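Local structure of C381 turret protein (Sulfolobus turreted icosahedral virus, 4IND) at residues Q26-D29 / A30-S34; S34-V37 / G38-L42. The protein is a turret protein of an icosahedral archaeal virus, found here as five copies of a chain with three jelly-roll domains. One frame throughout, in Å; residues are numbered along the deposited sequence. Where two conformers were deposited one is given.

Interaction 1 of 2, residues Q26-D29 / A30-S34; sequences QDLD and AFVNS
Leu28 holds CG anti to its backbone N (chi1 176°), and Val32 sets CG1 anti to its carbonyl carbon, beside its backbone N (chi1 -54°). These torsions bring Leu28 CD1 to 3.9 Å from Val32 CG1, one helical turn on, with the two side chains set obliquely. The other branch of Val32, CG2, comes up to the oxygen end of the Leu28 carbonyl, 3.4 Å from O. That same O accepts the backbone bond from Val32 N at 3.0 Å. Ala30 N bonds to Gln26 O and Phe31 N to Asp27 O, so three successive i to i+4 bonds bind this last turn. Val32 is the first residue to leave helical angles. Past it, Ala30 O takes two donors from opposite faces of its carbonyl plane: Asn33 N at 2.9 Å and Ser34 OG at 2.7 Å. The hydroxyl of buried Ser34 is thereby tied back to the end of the helix. The acidic side chains find partners beyond the turn. Asp29 OD1 forms a salt bridge with Lys25. Asp27 OD2 accepts from Lys21 N and forms a salt bridge with Lys15 of the second subunit, so the helix also takes part in a subunit contact. This is the C-terminal turn of a short alpha-helix, 25-31, which joins strands 19-21 and 36-37 in the first jelly-roll domain.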
ATOM      1  N   GLN A  26      38.339  -6.000   7.767  1.00 30.12           N
ATOM      2  CA  GLN A  26      37.495  -5.361   8.776  1.00 36.60           C
ATOM      3  C   GLN A  26      36.204  -6.133   9.055  1.00 34.77           C
ATOM      4  O   GLN A  26      35.721  -6.130  10.187  1.00 25.98           O
ATOM      5  CB  GLN A  26      37.216  -3.898   8.429  1.00 44.83           C
ATOM      6  CG  GLN A  26      35.987  -3.683   7.560  1.00 63.51           C
ATOM      7  CD  GLN A  26      35.572  -2.209   7.511  1.00 74.62           C
ATOM      8  OE1 GLN A  26      36.372  -1.310   7.816  1.00 74.25           O
ATOM      9  NE2 GLN A  26      34.318  -1.959   7.136  1.00 72.75           N
ATOM     10  N   ASP A  27      35.652  -6.818   8.053  1.00 23.66           N
ATOM     11  CA  ASP A  27      34.481  -7.655   8.313  1.00 26.31           C
ATOM     12  C   ASP A  27      34.853  -8.859   9.168  1.00 32.79           C
ATOM     13  O   ASP A  27      34.124  -9.212  10.101  1.00 25.97           O
ATOM     14  CB  ASP A  27      33.814  -8.136   7.003  1.00 25.47           C
ATOM     15  CG  ASP A  27      33.006  -7.050   6.317  1.00 33.44           C
ATOM     16  OD1 ASP A  27      33.134  -5.882   6.729  1.00 30.85           O
ATOM     17  OD2 ASP A  27      32.234  -7.373   5.361  1.00 29.45           O
ATOM     18  N   LEU A  28      35.967  -9.508   8.828  1.00 21.44           N
ATOM     19  CA  LEU A  28      36.387 -10.689   9.568  1.00 23.50           C
ATOM     20  C   LEU A  28      36.671 -10.280  11.022  1.00 18.32           C
ATOM     21  O   LEU A  28      36.238 -10.956  11.965  1.00 25.85           O
ATOM     22  CB  LEU A  28      37.650 -11.300   8.939  1.00 23.88           C
ATOM     23  CG  LEU A  28      38.235 -12.499   9.683  1.00 32.28           C
ATOM     24  CD1 LEU A  28      37.177 -13.590   9.709  1.00 25.87           C
ATOM     25  CD2 LEU A  28      39.531 -12.993   9.030  1.00 35.48           C
ATOM     26  N   ASP A  29      37.387  -9.178  11.199  1.00 22.76           N
ATOM     27  CA  ASP A  29      37.724  -8.721  12.558  1.00 23.01           C
ATOM     28  C   ASP A  29      36.475  -8.526  13.415  1.00 30.45           C
ATOM     29  O   ASP A  29      36.453  -8.879  14.590  1.00 30.85           O
ATOM     30  CB  ASP A  29      38.522  -7.419  12.524  1.00 27.15           C
ATOM     31  CG  ASP A  29      39.916  -7.590  11.954  1.00 36.32           C
ATOM     32  OD1 ASP A  29      40.384  -8.743  11.753  1.00 35.33           O
ATOM     33  OD2 ASP A  29      40.558  -6.541  11.707  1.00 38.72           O
ATOM     34  N   ALA A  30      35.422  -7.972  12.819  1.00 31.40           N
ATOM     35  CA  ALA A  30      34.178  -7.772  13.558  1.00 29.63           C
ATOM     36  C   ALA A  30      33.518  -9.123  13.845  1.00 25.88           C
ATOM     37  O   ALA A  30      33.096  -9.383  14.964  1.00 25.23           O
ATOM     38  CB  ALA A  30      33.246  -6.869  12.782  1.00 33.29           C
ATOM     39  N   PHE A  31      33.438  -9.968  12.813  1.00 23.04           N
ATOM     40  CA  PHE A  31      32.814 -11.290  12.873  1.00 24.49           C
ATOM     41  C   PHE A  31      33.339 -12.123  14.043  1.00 23.54           C
ATOM     42  O   PHE A  31      32.568 -12.723  14.792  1.00 25.95           O
ATOM     43  CB  PHE A  31      33.063 -12.006  11.525  1.00 24.36           C
ATOM     44  CG  PHE A  31      32.305 -13.298  11.341  1.00 25.96           C
ATOM     45  CD1 PHE A  31      30.942 -13.289  11.092  1.00 24.67           C
ATOM     46  CD2 PHE A  31      32.988 -14.523  11.314  1.00 25.35           C
ATOM     47  CE1 PHE A  31      30.245 -14.495  10.867  1.00 25.92           C
ATOM     48  CE2 PHE A  31      32.314 -15.715  11.106  1.00 27.45           C
ATOM     49  CZ  PHE A  31      30.943 -15.712  10.883  1.00 27.09           C
ATOM     50  N   VAL A  32      34.650 -12.149  14.212  1.00 22.90           N
ATOM     51  CA  VAL A  32      35.266 -12.960  15.260  1.00 23.45           C
ATOM     52  C   VAL A  32      35.412 -12.204  16.606  1.00 28.48           C
ATOM     53  O   VAL A  32      36.116 -12.642  17.508  1.00 29.66           O
ATOM     54  CB  VAL A  32      36.606 -13.557  14.782  1.00 27.61           C
ATOM     55  CG1 VAL A  32      36.394 -14.303  13.477  1.00 20.54           C
ATOM     56  CG2 VAL A  32      37.687 -12.452  14.628  1.00 23.94           C
ATOM     57  N   ASN A  33      34.744 -11.054  16.722  1.00 24.69           N
ATOM     58  CA  ASN A  33      34.610 -10.354  18.007  1.00 26.48           C
ATOM     59  C   ASN A  33      33.122 -10.036  18.222  1.00 27.12           C
ATOM     60  O   ASN A  33      32.765  -9.007  18.802  1.00 29.24           O
ATOM     61  CB  ASN A  33      35.437  -9.071  18.004  1.00 36.13           C
ATOM     62  CG  ASN A  33      35.502  -8.392  19.379  1.00 73.93           C
ATOM     63  OD1 ASN A  33      35.207  -8.995  20.420  1.00 85.05           O
ATOM     64  ND2 ASN A  33      35.908  -7.124  19.382  1.00 84.88           N
ATOM     65  N   SER A  34      32.257 -10.918  17.748  1.00 26.62           N
ATOM     66  CA  SER A  34      30.824 -10.685  17.943  1.00 22.78           C
ATOM     67  C   SER A  34      30.009 -11.951  17.901  1.00 25.98           C
ATOM     68  O   SER A  34      29.286 -12.255  18.851  1.00 28.65           O
ATOM     69  CB  SER A  34      30.299  -9.684  16.904  1.00 27.83           C
ATOM     70  OG  SER A  34      30.626 -10.113  15.599  1.00 30.70           O
TER

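Interaction 2 of 2, residues S34-V37 / G38-L42; sequences SIFV and GSYKL
Phe36 meets the chain just beyond it through the CE2 and CZ end of its ring. A chi1 of -176° sends the Phe36 ring out opposite its own N, over toward the extended link 38-40. CE2 comes to 3.5 Å from Gly38 O. Ser39 O lies at the ring edge, near its plane, 3.6 Å from CE2 and equally close to CZ. An aromatic C-H edge facing a carbonyl oxygen is probably mildly attractive. This is the close part of the contact, and buried Phe36 also meets the ring of Phe31. Gly38 has a positive phi (115°), a backbone region that glycine reaches easily. The far side is looser. Tyr40 CB stands 4.3 Å from Phe36 CE2, at an oblique angle to the ring. The exposed Ser39 turns its side chain away from 34-37, and no hydrogen bond joins the two segments. Buried Val37 also points away from 38-42; it packs on Ser68 and Ile70 of strand 67-71 and on Asn52 of the third subunit. The segment 38-40 is a glycine-containing connection between edge strand 36-37 of one antiparallel sheet and strand 41-49 of a two-stranded hairpin, within the first jelly-roll domain.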
ATOM      1  N   SER A  34      32.257 -10.918  17.748  1.00 26.62           N
ATOM      2  CA  SER A  34      30.824 -10.685  17.943  1.00 22.78           C
ATOM      3  C   SER A  34      30.009 -11.951  17.901  1.00 25.98           C
ATOM      4  O   SER A  34      29.286 -12.255  18.851  1.00 28.65           O
ATOM      5  CB  SER A  34      30.299  -9.684  16.904  1.00 27.83           C
ATOM      6  OG  SER A  34      30.626 -10.113  15.599  1.00 30.70           O
ATOM      7  N   ILE A  35      30.115 -12.698  16.804  1.00 19.06           N
ATOM      8  CA  ILE A  35      29.209 -13.829  16.594  1.00 23.21           C
ATOM      9  C   ILE A  35      29.869 -15.173  16.250  1.00 20.40           C
ATOM     10  O   ILE A  35      29.196 -16.189  16.173  1.00 24.31           O
ATOM     11  CB  ILE A  35      28.140 -13.497  15.541  1.00 28.73           C
ATOM     12  CG1 ILE A  35      28.760 -13.271  14.163  1.00 22.11           C
ATOM     13  CG2 ILE A  35      27.333 -12.270  15.972  1.00 28.34           C
ATOM     14  CD1 ILE A  35      27.713 -13.033  13.045  1.00 22.08           C
ATOM     15  N   PHE A  36      31.184 -15.178  16.067  1.00 25.42           N
ATOM     16  CA  PHE A  36      31.882 -16.418  15.735  1.00 24.37           C
ATOM     17  C   PHE A  36      32.513 -17.066  16.965  1.00 24.21           C
ATOM     18  O   PHE A  36      33.191 -16.394  17.743  1.00 28.70           O
ATOM     19  CB  PHE A  36      32.929 -16.178  14.627  1.00 19.45           C
ATOM     20  CG  PHE A  36      33.627 -17.437  14.165  1.00 26.66           C
ATOM     21  CD1 PHE A  36      33.007 -18.306  13.278  1.00 28.88           C
ATOM     22  CD2 PHE A  36      34.906 -17.733  14.606  1.00 29.34           C
ATOM     23  CE1 PHE A  36      33.645 -19.459  12.845  1.00 27.61           C
ATOM     24  CE2 PHE A  36      35.566 -18.882  14.187  1.00 32.24           C
ATOM     25  CZ  PHE A  36      34.939 -19.748  13.297  1.00 33.60           C
ATOM     26  N   VAL A  37      32.282 -18.368  17.134  1.00 27.94           N
ATOM     27  CA  VAL A  37      32.781 -19.121  18.270  1.00 30.10           C
ATOM     28  C   VAL A  37      33.770 -20.140  17.738  1.00 33.87           C
ATOM     29  O   VAL A  37      33.441 -20.927  16.853  1.00 31.24           O
ATOM     30  CB  VAL A  37      31.630 -19.850  19.017  1.00 33.41           C
ATOM     31  CG1 VAL A  37      32.153 -20.579  20.256  1.00 32.62           C
ATOM     32  CG2 VAL A  37      30.515 -18.865  19.374  1.00 23.99           C
ATOM     33  N   GLY A  38      34.985 -20.126  18.283  1.00 28.29           N
ATOM     34  CA  GLY A  38      36.014 -21.079  17.892  1.00 34.18           C
ATOM     35  C   GLY A  38      37.196 -20.400  17.222  1.00 34.52           C
ATOM     36  O   GLY A  38      37.288 -19.189  17.187  1.00 38.26           O
ATOM     37  N   SER A  39      38.102 -21.210  16.691  0.58 41.37           N
ATOM     38  CA  SER A  39      39.282 -20.716  16.000  0.58 36.78           C
ATOM     39  C   SER A  39      39.074 -20.745  14.491  0.58 35.27           C
ATOM     40  O   SER A  39      38.133 -21.363  13.991  0.58 32.22           O
ATOM     41  CB  SER A  39      40.500 -21.563  16.374  0.58 43.55           C
ATOM     42  OG  SER A  39      40.812 -21.428  17.748  0.58 45.73           O
ATOM     43  N   TYR A  40      39.958 -20.073  13.758  1.00 31.56           N
ATOM     44  CA  TYR A  40      39.930 -20.161  12.311  1.00 26.01           C
ATOM     45  C   TYR A  40      41.340 -20.062  11.792  1.00 35.50           C
ATOM     46  O   TYR A  40      42.239 -19.626  12.504  1.00 35.99           O
ATOM     47  CB  TYR A  40      39.053 -19.083  11.704  1.00 26.63           C
ATOM     48  CG  TYR A  40      39.640 -17.702  11.781  1.00 32.29           C
ATOM     49  CD1 TYR A  40      40.488 -17.232  10.783  1.00 28.67           C
ATOM     50  CD2 TYR A  40      39.336 -16.861  12.842  1.00 35.19           C
ATOM     51  CE1 TYR A  40      41.016 -15.952  10.848  1.00 36.22           C
ATOM     52  CE2 TYR A  40      39.858 -15.590  12.918  1.00 36.50           C
ATOM     53  CZ  TYR A  40      40.688 -15.138  11.912  1.00 27.95           C
ATOM     54  OH  TYR A  40      41.219 -13.869  11.968  1.00 38.62           O
ATOM     55  N   LYS A  41      41.550 -20.519  10.566  1.00 33.00           N
ATOM     56  CA  LYS A  41      42.834 -20.371   9.883  1.00 31.19           C
ATOM     57  C   LYS A  41      42.521 -19.675   8.577  1.00 38.53           C
ATOM     58  O   LYS A  41      41.599 -20.068   7.857  1.00 36.08           O
ATOM     59  CB  LYS A  41      43.463 -21.727   9.538  1.00 37.07           C
ATOM     60  CG  LYS A  41      43.728 -22.664  10.683  1.00 63.53           C
ATOM     61  CD  LYS A  41      44.197 -24.028  10.129  1.00 77.83           C
ATOM     62  CE  LYS A  41      44.617 -24.979  11.241  1.00 83.39           C
ATOM     63  NZ  LYS A  41      44.785 -26.371  10.724  1.00 83.79           N
ATOM     64  N   LEU A  42      43.286 -18.645   8.246  1.00 36.25           N
ATOM     65  CA  LEU A  42      42.994 -17.904   7.023  1.00 34.74           C
ATOM     66  C   LEU A  42      43.660 -18.650   5.882  1.00 35.36           C
ATOM     67  O   LEU A  42      44.845 -18.936   5.921  1.00 35.59           O
ATOM     68  CB  LEU A  42      43.513 -16.481   7.125  1.00 45.68           C
ATOM     69  CG  LEU A  42      42.920 -15.467   6.153  1.00 39.25           C
ATOM     70  CD1 LEU A  42      41.437 -15.219   6.437  1.00 30.85           C
ATOM     71  CD2 LEU A  42      43.718 -14.165   6.255  1.00 42.40           C
TER

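How the interactions relate
Interactions 1 and 2 follow each other along the chain and share Ser34. Their centres lie about 9 Å apart. The helix end leads through the short loop 32-35 into strand 36-37, and Phe31 O and Phe36 N, 3.1 Å apart, probably form a hydrogen bond across this passage. Tyr40 returns from interaction 2 to cover the apolar pair of interaction 1. Its OH lies 3.5 Å from Leu28 CD2, and its CE2 lies 3.7 Å from Val32 CG1. Leu42 CD1 also packs on Leu28 CD2, at 3.9 Å. No residue of either contact belongs to a phosphate pocket. Both lie in the first domain, with centres about 34 Å and 33 Å from the centre of the chain.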